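Local coordinates for protein glycosyl hydrolase, family 38 (Enterococcus faecalis, PDB 3LVT) that probably hydrolyses alpha-mannosidic linkages in glycans, as a calcium-containing member of glycoside hydrolase family 38, at residues A[819-824]-A[860-865]; A[314-319]-A[374-379]. All blocks are in the same frame, centred on the assembly; numbering follows the deposited sequence.

Overall arrangement
The two contacts follow one another along the chain, contact 2 closing before contact 1 opens. Contact 2 packs helix 304-332 against helix 362-392 in the alpha-mannosidase middle domain, its centre about 12 Å from the centre of the chain. Contact 1 pairs strand 818-823 with the short strand 860-861 in the C-terminal beta region, its own centre about 27 Å from that of the chain. The centres of the two contacts lie about 25 Å apart and their nearest atoms about 11 Å, so they do not touch. Helix 304-332 nevertheless links them: Glu-330, near its C-terminal end, hydrogen-bonds Tyr-821 of contact 1. Helix 304-332 is thereby joined to strand 818-823, away from the calcium site.

Contact 1: residues A[819-824]-A[860-865]; sequences HVYLTT and HKETQP
His-819 reaches across to the carboxylate of Glu-862, a residue with positive phi (52°) in a tight turn. The imidazole NE2 of His-819 donates to OE1 of Glu-862 at 3.0 Å, approaching from above the carboxylate plane, while OE1 sits at the ring edge, somewhat tilted from the imidazole plane. Glu-862 starts out pointing away from strand 818-823; a bend at chi2 (74°) brings its carboxylate back to the histidine. The imidazole also meets the ring of Trp-504.

Beyond this side-chain bond the backbones pair as antiparallel strands. Thr-823 and His-860 form a hydrogen-bonded pair: N of Thr-823 to O of His-860 is 2.9 Å, and the reciprocal bond from N of His-860 to O of Thr-823 is 3.1 Å. Leu-822 and Lys-861 are the adjoining non-hydrogen-bonded pair. A single further backbone bond, N of Glu-862 to O of Tyr-821 at 3.2 Å, follows where strand 818-823 is interrupted. The chain then reverses in a type II' beta turn from Lys-861 to Gln-864, forming a beta-hairpin between strands 860-861 and 864-870 within the family's C-terminal beta-sandwich region.

Lys-861 and Tyr-821 run alongside each other in the same direction. With CG anti to the backbone N (chi1 -176°), the lysine places that methylene over one face of the phenol ring, a CH-pi contact 4.3 Å from CG of Lys-861 to the Tyr-821 centroid. CD of Lys-861 continues to OH of Tyr-821 at 3.8 Å. That hydroxyl is hydrogen-bonded to Glu-330 of helix 304-332, to whose OE2 the Lys-861 ammonium also makes a long, weak ion pair. On the opposite sheet face, CG2 of Thr-823 packs 3.8 Å from CB of His-860.

Contact 2: residues A[314-319]-A[374-379]; sequences QRQLEN and NANDVG
Gln-316 spans the groove between helices 304-332 and 362-392, leaving its own helix in the direction of Asn-376 and Gly-379. CB of Gln-316 is 4.0 Å from OD1 of Asn-376. One bond further, CG of Gln-316 lies 3.8 Å from OD1 of Asn-376 and also approaches CA of Gly-379. CG stands anti to the backbone N, which carries the chain outward; the bend comes at chi2 (67°) and brings the amide to the backbone of Gly-379, where CD passes its carbonyl carbon. At the tip, NE2 of Gln-316 gives a weak hydrogen bond, 3.3 Å long and moderately bent, to the carbonyl O of Gly-379.

The Asn-376 side chain crosses that of Gln-316 at about a right angle, and the two amide planes stand 80° apart. It is the oxygen OD1 that faces the aliphatic part of the glutamine, so this is van der Waals packing and the amides form no bond to each other. Further along helix 362-392, His-380 and Ala-383 also touch Gln-316.

Leu-317 makes the apolar half of the contact. The CD2 methyl of Leu-317 rests 3.7 Å from CA of Gly-379, while Trp-344 of helix 337-348 also packs against the leucine. The bare CA of Gly-379 thus receives Gln-316 and Leu-317 together, and a residue without a side chain lets both settle close to its backbone.

The axes of the short segments approach to 9.2 Å and run in broadly the same direction, 33° apart. With helix 337-348 touching Leu-317 and Val-378, this is a near-parallel helix pair completed by a third helix, as in the helical-bundle middle domain of family 38 alpha-mannosidases, built here from helices 304-332, 337-348 and 362-392.

Contact 1: residues A[819-824]-A[860-865]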
ATOM      1  N   HIS A 819      21.537 -12.904  16.531  1.00 65.04           N
ATOM      2  CA  HIS A 819      22.031 -11.559  16.258  1.00 64.96           C
ATOM      3  C   HIS A 819      20.921 -10.513  16.102  1.00 64.87           C
ATOM      4  O   HIS A 819      19.901 -10.781  15.466  1.00 64.95           O
ATOM      5  CB  HIS A 819      22.876 -11.578  14.992  1.00 65.02           C
ATOM      6  CG  HIS A 819      23.746 -10.374  14.839  1.00 66.32           C
ATOM      7  ND1 HIS A 819      24.892 -10.189  15.582  1.00 67.00           N
ATOM      8  CD2 HIS A 819      23.642  -9.296  14.028  1.00 67.24           C
ATOM      9  CE1 HIS A 819      25.456  -9.046  15.236  1.00 67.14           C
ATOM     10  NE2 HIS A 819      24.717  -8.484  14.298  1.00 67.56           N
ATOM     11  N   VAL A 820      21.140  -9.326  16.676  1.00 64.38           N
ATOM     12  CA  VAL A 820      20.264  -8.168  16.503  1.00 63.83           C
ATOM     13  C   VAL A 820      20.992  -7.172  15.611  1.00 63.40           C
ATOM     14  O   VAL A 820      22.015  -6.609  16.013  1.00 63.32           O
ATOM     15  CB  VAL A 820      19.877  -7.507  17.860  1.00 63.93           C
ATOM     16  CG1 VAL A 820      18.827  -8.337  18.596  1.00 64.05           C
ATOM     17  CG2 VAL A 820      21.120  -7.290  18.769  1.00 65.12           C
ATOM     18  N   TYR A 821      20.481  -6.976  14.392  1.00 62.90           N
ATOM     19  CA  TYR A 821      21.135  -6.116  13.386  1.00 62.07           C
ATOM     20  C   TYR A 821      20.908  -4.648  13.678  1.00 62.13           C
ATOM     21  O   TYR A 821      21.785  -3.814  13.473  1.00 61.99           O
ATOM     22  CB  TYR A 821      20.617  -6.427  11.986  1.00 61.68           C
ATOM     23  CG  TYR A 821      21.354  -5.708  10.877  1.00 60.51           C
ATOM     24  CD1 TYR A 821      22.630  -6.112  10.489  1.00 59.07           C
ATOM     25  CD2 TYR A 821      20.773  -4.634  10.201  1.00 58.42           C
ATOM     26  CE1 TYR A 821      23.313  -5.465   9.464  1.00 58.51           C
ATOM     27  CE2 TYR A 821      21.452  -3.979   9.166  1.00 56.71           C
ATOM     28  CZ  TYR A 821      22.721  -4.402   8.798  1.00 57.13           C
ATOM     29  OH  TYR A 821      23.417  -3.769   7.782  1.00 54.91           O
ATOM     30  N   LEU A 822      19.702  -4.344  14.140  1.00 62.25           N
ATOM     31  CA  LEU A 822      19.305  -2.993  14.457  1.00 62.06           C
ATOM     32  C   LEU A 822      18.568  -3.080  15.740  1.00 62.08           C
ATOM     33  O   LEU A 822      17.775  -3.991  15.978  1.00 62.00           O
ATOM     34  CB  LEU A 822      18.395  -2.399  13.385  1.00 62.02           C
ATOM     35  CG  LEU A 822      19.135  -1.852  12.167  1.00 62.36           C
ATOM     36  CD1 LEU A 822      18.295  -2.041  10.913  1.00 62.84           C
ATOM     37  CD2 LEU A 822      19.534  -0.386  12.373  1.00 61.31           C
ATOM     38  N   THR A 823      18.874  -2.137  16.594  1.00 62.30           N
ATOM     39  CA  THR A 823      18.246  -2.091  17.858  1.00 62.85           C
ATOM     40  C   THR A 823      17.611  -0.735  17.802  1.00 63.19           C
ATOM     41  O   THR A 823      18.262   0.258  17.498  1.00 63.22           O
ATOM     42  CB  THR A 823      19.235  -2.287  19.023  1.00 62.61           C
ATOM     43  OG1 THR A 823      18.759  -1.557  20.155  1.00 63.38           O
ATOM     44  CG2 THR A 823      20.640  -1.815  18.655  1.00 62.78           C
ATOM     45  N   THR A 824      16.318  -0.740  18.073  1.00 63.65           N
ATOM     46  CA  THR A 824      15.396   0.265  17.599  1.00 64.23           C
ATOM     47  C   THR A 824      14.842   0.859  18.883  1.00 65.08           C
ATOM     48  O   THR A 824      14.873   0.207  19.934  1.00 65.26           O
ATOM     49  CB  THR A 824      14.260  -0.440  16.723  1.00 64.17           C
ATOM     50  OG1 THR A 824      14.678  -0.659  15.354  1.00 62.28           O
ATOM     51  CG2 THR A 824      12.990   0.329  16.737  1.00 63.94           C
ATOM     52  N   HIS A 860      20.453   2.328  16.650  1.00 71.69           N
ATOM     53  CA  HIS A 860      21.807   1.780  16.493  1.00 71.38           C
ATOM     54  C   HIS A 860      21.853   0.544  15.607  1.00 71.36           C
ATOM     55  O   HIS A 860      20.949  -0.285  15.640  1.00 71.21           O
ATOM     56  CB  HIS A 860      22.430   1.452  17.849  1.00 71.12           C
ATOM     57  CG  HIS A 860      22.666   2.653  18.696  1.00 71.17           C
ATOM     58  ND1 HIS A 860      21.761   3.086  19.638  1.00 71.64           N
ATOM     59  CD2 HIS A 860      23.683   3.543  18.710  1.00 71.68           C
ATOM     60  CE1 HIS A 860      22.216   4.184  20.210  1.00 71.74           C
ATOM     61  NE2 HIS A 860      23.381   4.484  19.663  1.00 72.62           N
ATOM     62  N   LYS A 861      22.925   0.433  14.826  1.00 71.63           N
ATOM     63  CA  LYS A 861      23.217  -0.758  14.044  1.00 72.17           C
ATOM     64  C   LYS A 861      24.418  -1.455  14.669  1.00 73.28           C
ATOM     65  O   LYS A 861      25.527  -0.901  14.679  1.00 73.55           O
ATOM     66  CB  LYS A 861      23.516  -0.390  12.590  1.00 71.54           C
ATOM     67  CG  LYS A 861      23.736  -1.595  11.705  1.00 69.99           C
ATOM     68  CD  LYS A 861      24.338  -1.206  10.382  1.00 69.73           C
ATOM     69  CE  LYS A 861      25.837  -1.313  10.383  1.00 70.07           C
ATOM     70  NZ  LYS A 861      26.415  -0.543   9.254  1.00 70.31           N
ATOM     71  N   GLU A 862      24.203  -2.673  15.166  1.00 74.42           N
ATOM     72  CA  GLU A 862      25.119  -3.288  16.138  1.00 75.69           C
ATOM     73  C   GLU A 862      25.324  -2.295  17.289  1.00 76.12           C
ATOM     74  O   GLU A 862      24.360  -1.751  17.842  1.00 76.41           O
ATOM     75  CB  GLU A 862      26.462  -3.656  15.496  1.00 75.82           C
ATOM     76  CG  GLU A 862      26.554  -5.055  14.902  1.00 77.38           C
ATOM     77  CD  GLU A 862      25.792  -5.215  13.586  1.00 78.51           C
ATOM     78  OE1 GLU A 862      24.595  -5.565  13.642  1.00 79.16           O
ATOM     79  OE2 GLU A 862      26.396  -5.031  12.502  1.00 78.18           O
ATOM     80  N   THR A 863      26.583  -2.051  17.630  1.00 76.64           N
ATOM     81  CA  THR A 863      26.957  -0.965  18.530  1.00 76.93           C
ATOM     82  C   THR A 863      26.706   0.416  17.876  1.00 76.81           C
ATOM     83  O   THR A 863      26.220   1.349  18.533  1.00 76.97           O
ATOM     84  CB  THR A 863      28.462  -1.108  18.984  1.00 77.30           C
ATOM     85  OG1 THR A 863      29.035   0.185  19.253  1.00 77.60           O
ATOM     86  CG2 THR A 863      29.319  -1.818  17.900  1.00 77.62           C
ATOM     87  N   GLN A 864      27.010   0.515  16.577  1.00 76.16           N
ATOM     88  CA  GLN A 864      27.215   1.801  15.894  1.00 75.26           C
ATOM     89  C   GLN A 864      26.011   2.757  15.865  1.00 74.54           C
ATOM     90  O   GLN A 864      24.881   2.336  15.602  1.00 74.65           O
ATOM     91  CB  GLN A 864      27.750   1.561  14.477  1.00 75.39           C
ATOM     92  N   PRO A 865      26.254   4.056  16.144  1.00 73.61           N
ATOM     93  CA  PRO A 865      25.183   5.036  16.014  1.00 72.57           C
ATOM     94  C   PRO A 865      25.119   5.575  14.587  1.00 71.65           C
ATOM     95  O   PRO A 865      26.004   5.284  13.773  1.00 71.74           O
ATOM     96  CB  PRO A 865      25.590   6.133  17.003  1.00 72.46           C
ATOM     97  CG  PRO A 865      27.089   6.073  17.040  1.00 72.94           C
ATOM     98  CD  PRO A 865      27.514   4.680  16.600  1.00 73.43           C
TER

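Contact 2: residues A[314-319]-A[374-379]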
ATOM      1  N   GLN A 314       3.990  -4.679  -2.474  1.00 47.01           N
ATOM      2  CA  GLN A 314       4.485  -3.597  -1.622  1.00 48.23           C
ATOM      3  C   GLN A 314       5.210  -4.184  -0.394  1.00 48.93           C
ATOM      4  O   GLN A 314       6.416  -3.972  -0.231  1.00 49.72           O
ATOM      5  CB  GLN A 314       3.359  -2.630  -1.218  1.00 47.75           C
ATOM      6  CG  GLN A 314       2.997  -1.684  -2.350  1.00 49.58           C
ATOM      7  CD  GLN A 314       1.778  -0.815  -2.108  1.00 49.29           C
ATOM      8  OE1 GLN A 314       0.854  -1.192  -1.407  1.00 51.23           O
ATOM      9  NE2 GLN A 314       1.770   0.347  -2.716  1.00 48.63           N
ATOM     10  N   ARG A 315       4.499  -4.971   0.414  1.00 49.21           N
ATOM     11  CA  ARG A 315       5.083  -5.621   1.588  1.00 49.56           C
ATOM     12  C   ARG A 315       6.263  -6.531   1.245  1.00 49.71           C
ATOM     13  O   ARG A 315       7.188  -6.664   2.056  1.00 49.70           O
ATOM     14  CB  ARG A 315       4.022  -6.400   2.376  1.00 49.64           C
ATOM     15  N   GLN A 316       6.240  -7.131   0.046  1.00 49.38           N
ATOM     16  CA  GLN A 316       7.325  -8.015  -0.413  1.00 49.11           C
ATOM     17  C   GLN A 316       8.594  -7.228  -0.668  1.00 49.30           C
ATOM     18  O   GLN A 316       9.694  -7.725  -0.428  1.00 49.15           O
ATOM     19  CB  GLN A 316       6.930  -8.784  -1.678  1.00 49.18           C
ATOM     20  CG  GLN A 316       8.029  -9.670  -2.303  1.00 49.55           C
ATOM     21  CD  GLN A 316       8.439 -10.878  -1.433  1.00 51.20           C
ATOM     22  OE1 GLN A 316       7.615 -11.461  -0.719  1.00 49.17           O
ATOM     23  NE2 GLN A 316       9.711 -11.262  -1.516  1.00 50.71           N
ATOM     24  N   LEU A 317       8.444  -6.002  -1.161  1.00 49.55           N
ATOM     25  CA  LEU A 317       9.598  -5.187  -1.494  1.00 49.75           C
ATOM     26  C   LEU A 317      10.059  -4.412  -0.284  1.00 50.35           C
ATOM     27  O   LEU A 317      11.235  -4.465   0.057  1.00 51.14           O
ATOM     28  CB  LEU A 317       9.304  -4.229  -2.648  1.00 49.46           C
ATOM     29  CG  LEU A 317       9.074  -4.817  -4.051  1.00 49.33           C
ATOM     30  CD1 LEU A 317       8.762  -3.711  -5.058  1.00 48.34           C
ATOM     31  CD2 LEU A 317      10.230  -5.702  -4.546  1.00 49.05           C
ATOM     32  N   GLU A 318       9.132  -3.712   0.371  1.00 50.16           N
ATOM     33  CA  GLU A 318       9.455  -2.844   1.491  1.00 49.98           C
ATOM     34  C   GLU A 318       9.877  -3.581   2.769  1.00 50.15           C
ATOM     35  O   GLU A 318      10.742  -3.101   3.502  1.00 49.56           O
ATOM     36  CB  GLU A 318       8.254  -1.986   1.839  1.00 50.03           C
ATOM     37  CG  GLU A 318       7.796  -1.042   0.765  1.00 50.68           C
ATOM     38  CD  GLU A 318       6.368  -0.534   0.990  1.00 52.56           C
ATOM     39  OE1 GLU A 318       5.859  -0.580   2.149  1.00 51.32           O
ATOM     40  OE2 GLU A 318       5.765  -0.075  -0.010  1.00 53.32           O
ATOM     41  N   ASN A 319       9.246  -4.721   3.046  1.00 50.25           N
ATOM     42  CA  ASN A 319       9.373  -5.364   4.363  1.00 50.16           C
ATOM     43  C   ASN A 319      10.115  -6.662   4.342  1.00 50.21           C
ATOM     44  O   ASN A 319      10.490  -7.151   5.391  1.00 50.50           O
ATOM     45  CB  ASN A 319       8.009  -5.665   4.965  1.00 50.06           C
ATOM     46  CG  ASN A 319       7.165  -4.441   5.136  1.00 51.10           C
ATOM     47  OD1 ASN A 319       6.095  -4.331   4.535  1.00 53.29           O
ATOM     48  ND2 ASN A 319       7.625  -3.511   5.967  1.00 50.10           N
ATOM     49  N   ASN A 374       5.082  -9.862 -12.053  1.00 51.04           N
ATOM     50  CA  ASN A 374       6.466  -9.658 -12.433  1.00 50.64           C
ATOM     51  C   ASN A 374       7.268  -9.000 -11.323  1.00 50.14           C
ATOM     52  O   ASN A 374       8.318  -9.496 -10.949  1.00 50.13           O
ATOM     53  CB  ASN A 374       6.567  -8.904 -13.760  1.00 50.50           C
ATOM     54  CG  ASN A 374       6.205  -9.788 -14.943  1.00 51.71           C
ATOM     55  OD1 ASN A 374       6.232 -11.027 -14.832  1.00 52.33           O
ATOM     56  ND2 ASN A 374       5.857  -9.171 -16.076  1.00 48.78           N
ATOM     57  N   ALA A 375       6.748  -7.912 -10.773  1.00 49.91           N
ATOM     58  CA  ALA A 375       7.412  -7.239  -9.672  1.00 49.58           C
ATOM     59  C   ALA A 375       7.485  -8.149  -8.453  1.00 49.20           C
ATOM     60  O   ALA A 375       8.499  -8.178  -7.766  1.00 49.07           O
ATOM     61  CB  ALA A 375       6.689  -5.959  -9.339  1.00 50.06           C
ATOM     62  N   ASN A 376       6.419  -8.901  -8.204  1.00 49.03           N
ATOM     63  CA  ASN A 376       6.396  -9.879  -7.107  1.00 49.62           C
ATOM     64  C   ASN A 376       7.467 -10.959  -7.265  1.00 49.80           C
ATOM     65  O   ASN A 376       8.134 -11.357  -6.291  1.00 50.02           O
ATOM     66  CB  ASN A 376       5.011 -10.531  -6.967  1.00 49.49           C
ATOM     67  CG  ASN A 376       4.870 -11.344  -5.690  1.00 49.42           C
ATOM     68  OD1 ASN A 376       5.259 -10.909  -4.606  1.00 50.95           O
ATOM     69  ND2 ASN A 376       4.306 -12.528  -5.813  1.00 49.12           N
ATOM     70  N   ASP A 377       7.647 -11.408  -8.499  1.00 49.69           N
ATOM     71  CA  ASP A 377       8.637 -12.432  -8.795  1.00 49.93           C
ATOM     72  C   ASP A 377      10.076 -11.941  -8.628  1.00 49.14           C
ATOM     73  O   ASP A 377      10.940 -12.688  -8.137  1.00 48.65           O
ATOM     74  CB  ASP A 377       8.384 -13.028 -10.181  1.00 50.30           C
ATOM     75  CG  ASP A 377       7.121 -13.882 -10.214  1.00 52.74           C
ATOM     76  OD1 ASP A 377       6.704 -14.372  -9.129  1.00 53.59           O
ATOM     77  OD2 ASP A 377       6.539 -14.053 -11.318  1.00 56.57           O
ATOM     78  N   VAL A 378      10.312 -10.685  -9.010  1.00 48.60           N
ATOM     79  CA  VAL A 378      11.600 -10.024  -8.757  1.00 48.11           C
ATOM     80  C   VAL A 378      11.812  -9.855  -7.250  1.00 47.78           C
ATOM     81  O   VAL A 378      12.896 -10.082  -6.742  1.00 47.20           O
ATOM     82  CB  VAL A 378      11.737  -8.655  -9.473  1.00 47.79           C
ATOM     83  CG1 VAL A 378      13.077  -7.998  -9.110  1.00 47.40           C
ATOM     84  CG2 VAL A 378      11.591  -8.806 -10.993  1.00 46.85           C
ATOM     85  N   GLY A 379      10.756  -9.475  -6.555  1.00 48.00           N
ATOM     86  CA  GLY A 379      10.807  -9.363  -5.107  1.00 49.38           C
ATOM     87  C   GLY A 379      11.207 -10.677  -4.469  1.00 49.82           C
ATOM     88  O   GLY A 379      12.134 -10.730  -3.656  1.00 49.51           O
TER